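Local coordinates for ribosomal protein S2-related protein (Deinococcus radiodurans, PDB 2JH3), which binds a [4Fe-4S] cluster, resembles chelatases in fold and may insert iron into sirohydrochlorin, at residues V67-V72 with R108-T113; T138-V143 with R167-G172; V325-L330 with L364-E369; I345-T350 with A423-T428. All coordinates share one frame; numbering follows the deposited sequence.

Contact 1: residues V67-V72 with R108-T113; sequences VTVVPV and RRVRYT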
loop_
_atom_site.group_PDB
_atom_site.type_symbol
_atom_site.label_atom_id
_atom_site.label_comp_id
_atom_site.label_asym_id
_atom_site.label_seq_id
_atom_site.Cartn_x
_atom_site.Cartn_y
_atom_site.Cartn_z
ATOM N N VAL A 67 33.965 8.622 14.641
ATOM C CA VAL A 67 33.112 7.447 14.348
ATOM C C VAL A 67 33.918 6.253 13.860
ATOM O O VAL A 67 34.893 6.402 13.102
ATOM C CB VAL A 67 31.964 7.846 13.361
ATOM C CG1 VAL A 67 32.474 8.165 12.069
ATOM C CG2 VAL A 67 30.904 6.722 13.209
ATOM N N THR A 68 33.557 5.077 14.366
ATOM C CA THR A 68 34.179 3.811 13.937
ATOM C C THR A 68 33.037 3.024 13.297
ATOM O O THR A 68 31.952 2.891 13.908
ATOM C CB THR A 68 34.786 3.018 15.143
ATOM O OG1 THR A 68 35.718 3.832 15.813
ATOM C CG2 THR A 68 35.500 1.762 14.661
ATOM N N VAL A 69 33.269 2.563 12.078
ATOM C CA VAL A 69 32.273 1.817 11.319
ATOM C C VAL A 69 32.793 0.385 11.152
ATOM O O VAL A 69 33.804 0.183 10.473
ATOM C CB VAL A 69 32.038 2.440 9.958
ATOM C CG1 VAL A 69 31.034 1.706 9.142
ATOM C CG2 VAL A 69 31.569 3.918 10.139
ATOM N N VAL A 70 32.078 -0.555 11.750
ATOM C CA VAL A 70 32.404 -2.005 11.586
ATOM C C VAL A 70 31.364 -2.750 10.738
ATOM O O VAL A 70 30.184 -2.855 11.133
ATOM C CB VAL A 70 32.488 -2.711 12.951
ATOM C CG1 VAL A 70 32.865 -4.270 12.800
ATOM C CG2 VAL A 70 33.508 -2.020 13.873
ATOM N N PRO A 71 31.795 -3.376 9.629
ATOM C CA PRO A 71 30.932 -4.279 8.893
ATOM C C PRO A 71 30.657 -5.642 9.549
ATOM O O PRO A 71 31.570 -6.468 9.655
ATOM C CB PRO A 71 31.698 -4.492 7.550
ATOM C CG PRO A 71 32.656 -3.382 7.487
ATOM C CD PRO A 71 33.067 -3.203 8.916
ATOM N N VAL A 72 29.393 -5.883 9.912
ATOM C CA VAL A 72 28.944 -7.178 10.435
ATOM C C VAL A 72 28.649 -8.097 9.230
ATOM O O VAL A 72 27.494 -8.374 8.887
ATOM C CB VAL A 72 27.719 -7.001 11.405
ATOM C CG1 VAL A 72 27.334 -8.362 12.096
ATOM C CG2 VAL A 72 28.064 -6.048 12.484
ATOM N N ARG A 108 33.162 14.888 10.495
ATOM C CA ARG A 108 33.555 13.708 11.240
ATOM C C ARG A 108 34.834 13.036 10.742
ATOM O O ARG A 108 35.114 13.001 9.530
ATOM C CB ARG A 108 32.419 12.698 11.194
ATOM C CG ARG A 108 31.089 13.301 11.605
ATOM C CD ARG A 108 30.054 12.247 11.750
ATOM N NE ARG A 108 28.765 12.723 12.264
ATOM C CZ ARG A 108 27.843 13.361 11.539
ATOM N NH1 ARG A 108 28.107 13.680 10.281
ATOM N NH2 ARG A 108 26.672 13.720 12.089
ATOM N N ARG A 109 35.612 12.532 11.705
ATOM C CA ARG A 109 36.626 11.541 11.449
ATOM C C ARG A 109 36.010 10.148 11.528
ATOM O O ARG A 109 35.537 9.722 12.561
ATOM C CB ARG A 109 37.689 11.632 12.487
ATOM C CG ARG A 109 38.905 10.840 12.165
ATOM C CD ARG A 109 39.718 10.719 13.424
ATOM N NE ARG A 109 40.995 10.050 13.206
ATOM C CZ ARG A 109 41.244 8.759 13.454
ATOM N NH1 ARG A 109 40.288 7.947 13.919
ATOM N NH2 ARG A 109 42.479 8.282 13.243
ATOM N N VAL A 110 36.049 9.454 10.413
ATOM C CA VAL A 110 35.477 8.139 10.259
ATOM C C VAL A 110 36.614 7.155 10.015
ATOM O O VAL A 110 37.421 7.356 9.099
ATOM C CB VAL A 110 34.561 8.106 8.996
ATOM C CG1 VAL A 110 33.814 6.794 8.904
ATOM C CG2 VAL A 110 33.605 9.299 9.016
ATOM N N ARG A 111 36.608 6.087 10.791
ATOM C CA ARG A 111 37.464 4.899 10.566
ATOM C C ARG A 111 36.577 3.693 10.211
ATOM O O ARG A 111 35.715 3.288 10.986
ATOM C CB ARG A 111 38.269 4.617 11.831
ATOM C CG ARG A 111 39.337 3.598 11.682
ATOM C CD ARG A 111 40.259 3.615 12.938
ATOM N NE ARG A 111 40.326 2.253 13.428
ATOM C CZ ARG A 111 39.754 1.802 14.536
ATOM N NH1 ARG A 111 39.093 2.600 15.376
ATOM N NH2 ARG A 111 39.878 0.516 14.795
ATOM N N TYR A 112 36.807 3.170 9.026
ATOM C CA TYR A 112 36.140 1.999 8.471
ATOM C C TYR A 112 37.032 0.780 8.668
ATOM O O TYR A 112 38.176 0.736 8.177
ATOM C CB TYR A 112 35.838 2.248 6.996
ATOM C CG TYR A 112 35.127 1.125 6.256
ATOM C CD1 TYR A 112 33.788 0.847 6.488
ATOM C CD2 TYR A 112 35.787 0.347 5.315
ATOM C CE1 TYR A 112 33.127 -0.157 5.791
ATOM C CE2 TYR A 112 35.114 -0.671 4.614
ATOM C CZ TYR A 112 33.782 -0.905 4.867
ATOM O OH TYR A 112 33.084 -1.916 4.222
ATOM N N THR A 113 36.549 -0.185 9.447
ATOM C CA THR A 113 37.375 -1.354 9.788
ATOM C C THR A 113 37.204 -2.503 8.769
ATOM O O THR A 113 36.347 -2.483 7.867
ATOM C CB THR A 113 37.078 -1.912 11.191
ATOM O OG1 THR A 113 35.823 -2.635 11.220
ATOM C CG2 THR A 113 37.021 -0.818 12.245
HETATM O O HOH W 1 37.434 7.562 14.324
#
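V67 to V69 pair in parallel with V110 to Y112, the two strand axes 4.7 Å apart at closest approach and their N-to-C directions 25° apart. Four backbone bonds fix the register: V67 N gives to R109 O and V69 N to R111 O, while V67 O and V69 O accept from R111 N and T113 N, every N-H...O angle being 166° or wider. Water 1 also donates to V67 O, so this carbonyl is gripped twice, and the same water accepts from R109 NH1.

On the face carrying V67, V69, V110 and Y112, the side chains of V67 and V110 run side by side. CG1 of V67 sits in the cleft between its own N and carbonyl carbon (chi1 68°), which brings it to a tight 3.4 Å from CG2 of V110. V69 straddles two neighbours: its CG2 lies 3.9 Å from V110 CG1, while its CG1 meets the edge of the Y112 ring in plane, 3.9 Å from CD1. P71 CG rests 3.7 Å from Y112 CE1; the phenol OH is bonded to T80 O. The other face holds T68, whose CG2 touches T113 CG2 at 3.8 Å, beside the guanidinium of R111, which is bonded to A261 O and G99 O.

With strand 5-10 bonded to the far edge of strand 66-71, this pairing belongs to the central sheet of a CbiX-type, chelatase-like alpha/beta domain.

Contact 2: residues T138-V143 with R167-G172; sequences TDPADV and RGQFAG
F170 lies against P140 and V143 where two connections of what is probably the second CbiX-type, chelatase-like alpha/beta domain meet: one leads from helix 122-133 into strand 144-149, the other from helix 155-167 into strand 172-177, and those strands are parallel neighbours. The phenylalanine can be followed outward. Its CB is 3.4 Å from V143 O. CG stands anti to the carbonyl carbon, and the ring is turned by chi2 (93°) so that V143 O lies in plane at its edge, while CD2 is 3.8 Å from P140 O. At the end of this ring side, CE2 reaches P140 CB at 4.1 Å; the side chain also touches A130 of helix 122-133.

The backbone of F170 takes part too, its CA-H pointing nearly straight at P140 O. P140 O is used again inside its own segment, as acceptor for V143 N, which closes the short 3-10 turn 140-142. An Asx turn, with A141 N donating to D139 OD1, shapes the start of that turn. P140 CB also meets Q169 CG at 3.9 Å, and the amide beyond is directed to R131 through OE1.

One backbone hydrogen bond joins the segments. A171 N donates to V143 O over 2.7 Å, but the geometry is bent: the angle at the hydrogen is 144°, the donor stands 37° out of the carbonyl plane, and A171 CB crowds the same oxygen at 3.2 Å.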
loop_
_atom_site.group_PDB
_atom_site.type_symbol
_atom_site.label_atom_id
_atom_site.label_comp_id
_atom_site.label_asym_id
_atom_site.label_seq_id
_atom_site.Cartn_x
_atom_site.Cartn_y
_atom_site.Cartn_z
ATOM N N THR A 138 29.485 -33.769 26.326
ATOM C CA THR A 138 30.424 -34.281 25.294
ATOM C C THR A 138 31.845 -33.702 25.371
ATOM O O THR A 138 32.025 -32.560 25.791
ATOM C CB THR A 138 29.843 -34.095 23.862
ATOM O OG1 THR A 138 28.761 -35.023 23.665
ATOM C CG2 THR A 138 30.913 -34.326 22.797
ATOM N N ASP A 139 32.841 -34.491 24.972
ATOM C CA ASP A 139 34.211 -34.030 24.949
ATOM C C ASP A 139 34.604 -33.680 23.537
ATOM O O ASP A 139 34.655 -34.581 22.687
ATOM C CB ASP A 139 35.142 -35.120 25.420
ATOM C CG ASP A 139 36.576 -34.668 25.463
ATOM O OD1 ASP A 139 37.204 -34.582 24.389
ATOM O OD2 ASP A 139 37.078 -34.403 26.579
ATOM N N PRO A 140 34.907 -32.385 23.277
ATOM C CA PRO A 140 35.356 -31.829 21.975
ATOM C C PRO A 140 36.367 -32.640 21.174
ATOM O O PRO A 140 36.278 -32.692 19.934
ATOM C CB PRO A 140 35.997 -30.487 22.373
ATOM C CG PRO A 140 35.195 -30.055 23.564
ATOM C CD PRO A 140 34.754 -31.321 24.291
ATOM N N ALA A 141 37.336 -33.259 21.845
ATOM C CA ALA A 141 38.381 -33.985 21.120
ATOM C C ALA A 141 37.804 -35.247 20.441
ATOM O O ALA A 141 38.399 -35.801 19.515
ATOM C CB ALA A 141 39.550 -34.336 22.056
ATOM N N ASP A 142 36.622 -35.661 20.903
ATOM C CA ASP A 142 35.801 -36.690 20.207
ATOM C C ASP A 142 35.003 -36.191 18.957
ATOM O O ASP A 142 34.340 -37.011 18.290
ATOM C CB ASP A 142 34.801 -37.349 21.207
ATOM C CG ASP A 142 35.504 -38.212 22.310
ATOM O OD1 ASP A 142 36.724 -38.449 22.224
ATOM O OD2 ASP A 142 34.808 -38.667 23.259
ATOM N N VAL A 143 35.078 -34.887 18.625
ATOM C CA VAL A 143 34.215 -34.256 17.619
ATOM C C VAL A 143 34.975 -33.584 16.449
ATOM O O VAL A 143 35.943 -32.851 16.655
ATOM C CB VAL A 143 33.282 -33.247 18.316
ATOM C CG1 VAL A 143 32.253 -32.657 17.353
ATOM C CG2 VAL A 143 32.502 -33.942 19.429
ATOM N N ARG A 167 44.834 -24.856 17.600
ATOM C CA ARG A 167 44.296 -25.007 18.958
ATOM C C ARG A 167 44.048 -26.490 19.385
ATOM O O ARG A 167 44.327 -26.872 20.526
ATOM C CB ARG A 167 42.989 -24.260 19.108
ATOM C CG ARG A 167 43.134 -22.777 19.037
ATOM C CD ARG A 167 41.983 -22.193 18.239
ATOM N NE ARG A 167 41.913 -20.757 18.406
ATOM C CZ ARG A 167 41.071 -20.140 19.227
ATOM N NH1 ARG A 167 40.156 -20.795 19.976
ATOM N NH2 ARG A 167 41.156 -18.825 19.288
ATOM N N GLY A 168 43.486 -27.303 18.481
ATOM C CA GLY A 168 43.363 -28.752 18.718
ATOM C C GLY A 168 42.274 -29.194 19.656
ATOM O O GLY A 168 42.175 -30.364 19.997
ATOM N N GLN A 169 41.387 -28.317 20.052
ATOM C CA GLN A 169 40.323 -28.759 20.944
ATOM C C GLN A 169 39.410 -29.836 20.317
ATOM O O GLN A 169 38.657 -30.548 21.038
ATOM C CB GLN A 169 39.488 -27.558 21.378
ATOM C CG GLN A 169 38.724 -27.780 22.691
ATOM C CD GLN A 169 37.782 -26.603 23.060
ATOM O OE1 GLN A 169 37.275 -25.873 22.185
ATOM N NE2 GLN A 169 37.542 -26.429 24.374
ATOM N N PHE A 170 39.438 -29.926 18.984
ATOM C CA PHE A 170 38.512 -30.796 18.246
ATOM C C PHE A 170 39.311 -31.828 17.505
ATOM O O PHE A 170 40.489 -31.624 17.211
ATOM C CB PHE A 170 37.609 -29.990 17.244
ATOM C CG PHE A 170 36.716 -28.968 17.923
ATOM C CD1 PHE A 170 37.132 -27.655 18.061
ATOM C CD2 PHE A 170 35.481 -29.334 18.432
ATOM C CE1 PHE A 170 36.360 -26.759 18.706
ATOM C CE2 PHE A 170 34.691 -28.418 19.100
ATOM C CZ PHE A 170 35.153 -27.122 19.244
ATOM N N ALA A 171 38.616 -32.891 17.119
ATOM C CA ALA A 171 39.198 -34.019 16.362
ATOM C C ALA A 171 39.755 -33.597 15.041
ATOM O O ALA A 171 40.778 -34.090 14.614
ATOM C CB ALA A 171 38.139 -35.144 16.165
ATOM N N GLY A 172 39.073 -32.698 14.351
ATOM C CA GLY A 172 39.653 -32.086 13.173
ATOM C C GLY A 172 38.769 -30.905 12.751
ATOM O O GLY A 172 37.734 -30.654 13.369
#

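Contact 3: residues V325-L330 with L364-E369; sequences VTPEGL and LRLGLE
The ring of P327 lies across the side chain of L366 at about a right angle, its CB 3.9 Å from L366 CG. The same CB is 3.6 Å from G367 N, which means that the ring rests on helix backbone as well as on leucine. As a glycine, G367 presents bare backbone, and the CA atoms of P327 and G367 come within 4.1 Å of each other, the nearest pair across the contact. L366 places its CG anti to the backbone N (chi1 -170°), beside P327, and its CD2 lies 4.0 Å from E328 OE2. That carboxylate oxygen is bound in a salt bridge to R31, whose side chain also touches L366.

Beyond the proline, L330 CD2 approaches G367 O at 3.9 Å. Water 2 joins the two backbones by donating both to P327 O, at 2.9 Å, and to G367 O. T326 caps the start of the first helix, its OG1 accepting from G329 N with an angle of 152° at the hydrogen.

The contact therefore sets the N-terminal turn of helix 327-333 against the middle of helix 361-371. Helix 18-35 meets E328 and L366, L330 packs on strand 355-359, and L368 faces helix 275-290.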
loop_
_atom_site.group_PDB
_atom_site.type_symbol
_atom_site.label_atom_id
_atom_site.label_comp_id
_atom_site.label_asym_id
_atom_site.label_seq_id
_atom_site.Cartn_x
_atom_site.Cartn_y
_atom_site.Cartn_z
ATOM N N VAL A 325 8.803 -0.391 26.212
ATOM C CA VAL A 325 9.432 0.654 27.013
ATOM C C VAL A 325 10.884 0.868 26.613
ATOM O O VAL A 325 11.611 1.524 27.338
ATOM C CB VAL A 325 9.283 0.340 28.549
ATOM C CG1 VAL A 325 7.829 0.318 28.971
ATOM C CG2 VAL A 325 10.015 -0.963 28.900
ATOM N N THR A 326 11.340 0.234 25.519
ATOM C CA THR A 326 12.725 0.348 25.041
ATOM C C THR A 326 12.680 0.758 23.547
ATOM O O THR A 326 11.700 0.503 22.841
ATOM C CB THR A 326 13.518 -1.001 25.110
ATOM O OG1 THR A 326 12.832 -1.950 24.317
ATOM C CG2 THR A 326 13.553 -1.549 26.504
ATOM N N PRO A 327 13.676 1.483 23.080
ATOM C CA PRO A 327 13.795 1.782 21.612
ATOM C C PRO A 327 13.795 0.564 20.743
ATOM O O PRO A 327 13.193 0.499 19.658
ATOM C CB PRO A 327 15.151 2.491 21.538
ATOM C CG PRO A 327 15.345 3.044 22.872
ATOM C CD PRO A 327 14.698 2.206 23.856
ATOM N N GLU A 328 14.432 -0.491 21.242
ATOM C CA GLU A 328 14.545 -1.718 20.473
ATOM C C GLU A 328 13.216 -2.465 20.378
ATOM O O GLU A 328 12.917 -3.117 19.337
ATOM C CB GLU A 328 15.632 -2.640 21.086
ATOM C CG GLU A 328 17.088 -2.140 21.024
ATOM C CD GLU A 328 17.515 -1.152 22.158
ATOM O OE1 GLU A 328 16.670 -0.766 22.984
ATOM O OE2 GLU A 328 18.731 -0.803 22.252
ATOM N N GLY A 329 12.445 -2.461 21.441
ATOM C CA GLY A 329 11.090 -2.989 21.403
ATOM C C GLY A 329 10.159 -2.289 20.420
ATOM O O GLY A 329 9.340 -2.925 19.729
ATOM N N LEU A 330 10.203 -0.966 20.460
ATOM C CA LEU A 330 9.478 -0.130 19.494
ATOM C C LEU A 330 9.867 -0.453 18.061
ATOM O O LEU A 330 8.984 -0.583 17.212
ATOM C CB LEU A 330 9.780 1.324 19.775
ATOM C CG LEU A 330 9.247 2.415 18.830
ATOM C CD1 LEU A 330 7.769 2.241 18.647
ATOM C CD2 LEU A 330 9.529 3.762 19.376
ATOM N N LEU A 364 14.562 8.762 24.056
ATOM C CA LEU A 364 13.731 9.321 22.973
ATOM C C LEU A 364 14.403 9.354 21.624
ATOM O O LEU A 364 13.800 8.977 20.603
ATOM C CB LEU A 364 13.219 10.758 23.330
ATOM C CG LEU A 364 12.159 11.422 22.400
ATOM C CD1 LEU A 364 10.925 10.618 22.292
ATOM C CD2 LEU A 364 11.808 12.855 22.954
ATOM N N ARG A 365 15.657 9.815 21.589
ATOM C CA ARG A 365 16.389 9.941 20.356
ATOM C C ARG A 365 16.595 8.591 19.695
ATOM O O ARG A 365 16.298 8.429 18.502
ATOM C CB ARG A 365 17.726 10.597 20.599
ATOM C CG ARG A 365 18.579 10.687 19.345
ATOM C CD ARG A 365 19.750 11.601 19.491
ATOM N NE ARG A 365 21.081 10.982 19.546
ATOM C CZ ARG A 365 21.668 10.372 20.594
ATOM N NH1 ARG A 365 21.039 10.127 21.763
ATOM N NH2 ARG A 365 22.924 9.955 20.462
ATOM N N LEU A 366 17.151 7.623 20.439
ATOM C CA LEU A 366 17.291 6.255 19.843
ATOM C C LEU A 366 15.971 5.680 19.416
ATOM O O LEU A 366 15.893 5.104 18.395
ATOM C CB LEU A 366 18.069 5.286 20.755
ATOM C CG LEU A 366 18.465 3.921 20.130
ATOM C CD1 LEU A 366 19.364 4.063 18.930
ATOM C CD2 LEU A 366 19.121 3.009 21.220
ATOM N N GLY A 367 14.930 5.833 20.209
ATOM C CA GLY A 367 13.617 5.476 19.835
ATOM C C GLY A 367 13.127 5.973 18.508
ATOM O O GLY A 367 12.737 5.210 17.634
ATOM N N LEU A 368 13.277 7.257 18.325
ATOM C CA LEU A 368 12.880 7.926 17.094
ATOM C C LEU A 368 13.802 7.663 15.940
ATOM O O LEU A 368 13.322 7.564 14.825
ATOM C CB LEU A 368 12.751 9.455 17.336
ATOM C CG LEU A 368 11.427 10.212 17.598
ATOM C CD1 LEU A 368 10.114 9.420 17.494
ATOM C CD2 LEU A 368 11.406 11.030 18.781
ATOM N N GLU A 369 15.107 7.520 16.195
ATOM C CA GLU A 369 16.039 7.135 15.179
ATOM C C GLU A 369 15.863 5.704 14.652
ATOM O O GLU A 369 16.062 5.490 13.444
ATOM C CB GLU A 369 17.481 7.296 15.631
ATOM C CG GLU A 369 18.410 7.301 14.424
ATOM C CD GLU A 369 18.397 8.669 13.745
ATOM O OE1 GLU A 369 18.968 9.594 14.376
ATOM O OE2 GLU A 369 17.821 8.836 12.643
HETATM O O HOH W 2 12.290 2.517 17.775
#

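Contact 4: residues I345-T350 with A423-T428; sequences IRTWRT and ASCLRT. With SF4 (iron/sulfur cluster), chain E.
The [4Fe-4S] cluster pocket is built here from both segments: C425 binds the cluster through SG, 2.3 Å from iron atom FE3, while W348 and R427 line it. The tryptophan comes edge-on, its NE1 3.4 Å from cluster sulfur S1, which lies near the ring plane. One face of the indole receives S424 CB in a CH-pi contact, 3.5 Å from the centroid of the six-membered ring and 11° off its normal. C425 SG sits obliquely to the five-membered ring and also accepts from R427 N, a bond that could help to tune the thiolate.

Behind these side chains a single backbone bridge pairs W348 with C425, at the last residue of the type I turn I345-W348. It thus ties the stabilising-domain family region to the iron-sulfur-binding one. L426 N donates to T347 O over 2.8 Å, and R349 N reaches S424 O over 2.7 Å, nearly straight at 170°.

T347 rests CG2 over one face of the R427 guanidinium, 3.4 Å above its plane, and its OG1 is 3.4 Å from C425 SG. R427 is held in turn by a salt bridge to E52. On the side turned to the second subunit, R349 lays CG 3.9 Å from L426 CD1, bends at chi3 (-62°), and pairs NH1 with E296 and the L351 carbonyl of that subunit, while NH2 gives to water 3, which donates to A423 O.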
loop_
_atom_site.group_PDB
_atom_site.type_symbol
_atom_site.label_atom_id
_atom_site.label_comp_id
_atom_site.label_asym_id
_atom_site.label_seq_id
_atom_site.Cartn_x
_atom_site.Cartn_y
_atom_site.Cartn_z
ATOM N N ILE A 345 11.698 0.391 4.081
ATOM C CA ILE A 345 11.624 1.808 4.059
ATOM C C ILE A 345 10.579 2.261 5.076
ATOM O O ILE A 345 9.385 2.068 4.870
ATOM C CB ILE A 345 11.243 2.355 2.622
ATOM C CG1 ILE A 345 12.175 1.838 1.525
ATOM C CG2 ILE A 345 11.251 3.856 2.664
ATOM C CD1 ILE A 345 13.660 2.105 1.691
ATOM N N ARG A 346 11.044 2.862 6.186
ATOM C CA ARG A 346 10.201 3.030 7.373
ATOM C C ARG A 346 9.273 4.216 7.252
ATOM O O ARG A 346 8.384 4.380 8.050
ATOM C CB ARG A 346 11.109 3.095 8.625
ATOM C CG ARG A 346 11.494 1.686 9.145
ATOM C CD ARG A 346 12.519 1.637 10.257
ATOM N NE ARG A 346 12.415 0.388 11.007
ATOM C CZ ARG A 346 11.527 0.111 11.942
ATOM N NH1 ARG A 346 11.546 -1.089 12.500
ATOM N NH2 ARG A 346 10.722 1.048 12.455
ATOM N N THR A 347 9.516 5.108 6.297
ATOM C CA THR A 347 8.580 6.198 5.974
ATOM C C THR A 347 7.376 5.803 5.056
ATOM O O THR A 347 6.606 6.652 4.689
ATOM C CB THR A 347 9.278 7.344 5.321
ATOM O OG1 THR A 347 10.128 6.917 4.242
ATOM C CG2 THR A 347 10.126 8.054 6.352
ATOM N N TRP A 348 7.276 4.535 4.699
ATOM C CA TRP A 348 6.110 4.056 3.994
ATOM C C TRP A 348 4.905 4.158 4.895
ATOM O O TRP A 348 5.015 4.001 6.117
ATOM C CB TRP A 348 6.319 2.636 3.406
ATOM C CG TRP A 348 6.989 2.718 2.106
ATOM C CD1 TRP A 348 7.906 3.669 1.721
ATOM C CD2 TRP A 348 6.884 1.812 1.027
ATOM N NE1 TRP A 348 8.309 3.434 0.449
ATOM C CE2 TRP A 348 7.669 2.319 -0.014
ATOM C CE3 TRP A 348 6.078 0.689 0.783
ATOM C CZ2 TRP A 348 7.786 1.664 -1.257
ATOM C CZ3 TRP A 348 6.151 0.068 -0.438
ATOM C CH2 TRP A 348 6.982 0.558 -1.457
ATOM N N ARG A 349 3.771 4.539 4.304
ATOM C CA ARG A 349 2.492 4.687 5.009
ATOM C C ARG A 349 1.874 3.333 5.367
ATOM O O ARG A 349 0.688 2.989 5.035
ATOM C CB ARG A 349 1.565 5.548 4.168
ATOM C CG ARG A 349 0.492 6.365 4.980
ATOM C CD ARG A 349 -0.752 6.706 4.136
ATOM N NE ARG A 349 -0.323 7.556 3.003
ATOM C CZ ARG A 349 -1.146 8.200 2.178
ATOM N NH1 ARG A 349 -2.436 8.076 2.333
ATOM N NH2 ARG A 349 -0.672 8.914 1.185
ATOM N N THR A 350 2.643 2.530 6.115
ATOM C CA THR A 350 2.304 1.142 6.419
ATOM C C THR A 350 2.641 0.789 7.851
ATOM O O THR A 350 2.682 -0.374 8.173
ATOM C CB THR A 350 3.063 0.210 5.506
ATOM O OG1 THR A 350 4.445 0.428 5.731
ATOM C CG2 THR A 350 2.719 0.486 4.026
ATOM N N ALA A 423 4.389 6.609 -4.155
ATOM C CA ALA A 423 3.033 6.805 -3.631
ATOM C C ALA A 423 2.780 6.150 -2.319
ATOM O O ALA A 423 1.861 6.551 -1.567
ATOM C CB ALA A 423 2.035 6.368 -4.648
ATOM N N SER A 424 3.546 5.107 -2.018
ATOM C CA SER A 424 3.456 4.456 -0.722
ATOM C C SER A 424 4.178 5.164 0.404
ATOM O O SER A 424 4.003 4.814 1.590
ATOM C CB SER A 424 3.978 3.019 -0.851
ATOM O OG SER A 424 3.028 2.212 -1.545
ATOM N N CYS A 425 5.002 6.139 0.046
ATOM C CA CYS A 425 5.944 6.756 0.941
ATOM C C CYS A 425 5.426 8.080 1.497
ATOM O O CYS A 425 4.777 8.842 0.770
ATOM C CB CYS A 425 7.244 7.034 0.167
ATOM S SG CYS A 425 8.685 7.306 1.234
ATOM N N LEU A 426 5.738 8.400 2.738
ATOM C CA LEU A 426 5.498 9.774 3.279
ATOM C C LEU A 426 6.333 10.913 2.671
ATOM O O LEU A 426 5.998 12.123 2.726
ATOM C CB LEU A 426 5.759 9.749 4.769
ATOM C CG LEU A 426 4.657 9.449 5.841
ATOM C CD1 LEU A 426 3.381 9.007 5.354
ATOM C CD2 LEU A 426 5.149 8.682 7.115
ATOM N N ARG A 427 7.497 10.550 2.187
ATOM C CA ARG A 427 8.485 11.531 1.773
ATOM C C ARG A 427 8.152 12.151 0.428
ATOM O O ARG A 427 7.315 11.614 -0.345
ATOM C CB ARG A 427 9.867 10.870 1.724
ATOM C CG ARG A 427 10.405 10.519 3.063
ATOM C CD ARG A 427 11.810 9.972 2.899
ATOM N NE ARG A 427 12.674 9.962 4.113
ATOM C CZ ARG A 427 13.191 8.915 4.736
ATOM N NH1 ARG A 427 14.080 9.101 5.695
ATOM N NH2 ARG A 427 12.949 7.677 4.323
ATOM N N THR A 428 8.779 13.310 0.191
ATOM C CA THR A 428 8.684 14.118 -1.043
ATOM C C THR A 428 10.072 14.106 -1.726
ATOM O O THR A 428 11.060 14.527 -1.138
ATOM C CB THR A 428 8.308 15.609 -0.703
ATOM O OG1 THR A 428 6.980 15.663 -0.137
ATOM C CG2 THR A 428 8.264 16.475 -1.966
HETATM FE FE1 SF4 E . 12.393 8.454 -1.491
HETATM FE FE2 SF4 E . 12.196 5.750 -1.625
HETATM FE FE3 SF4 E . 10.317 7.211 -0.341
HETATM FE FE4 SF4 E . 10.480 7.303 -3.067
HETATM S S1 SF4 E . 9.930 5.435 -1.796
HETATM S S2 SF4 E . 10.235 9.127 -1.680
HETATM S S3 SF4 E . 12.778 7.176 -3.376
HETATM S S4 SF4 E . 12.496 6.948 0.345
HETATM O O HOH W 3 1.941 7.843 0.934
HETATM O O HOH W 4 1.342 2.815 1.827
#

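In the fold
From the N terminus, contact 1 closes first, bringing strand 108-112 alongside strand 66-71 after an intervening helix and strand. Contact 2 then closes a shorter excursion through strand 144-149 and helix 155-167 at the N-terminal ends of two inner strands of the second, all-parallel sheet; its centre is about 37 Å from that of contact 1. Both precede the remaining pair in series. Contacts 3 and 4 cross: residues 345-350 fall between the two helices of contact 3, and 423-428 follow both. Their nearest atoms are about 5 Å apart without touching. Contact 3 stays within the stabilising domain, whereas contact 4 joins that domain to the cluster-binding one, about 52 Å from contact 2, centre to centre.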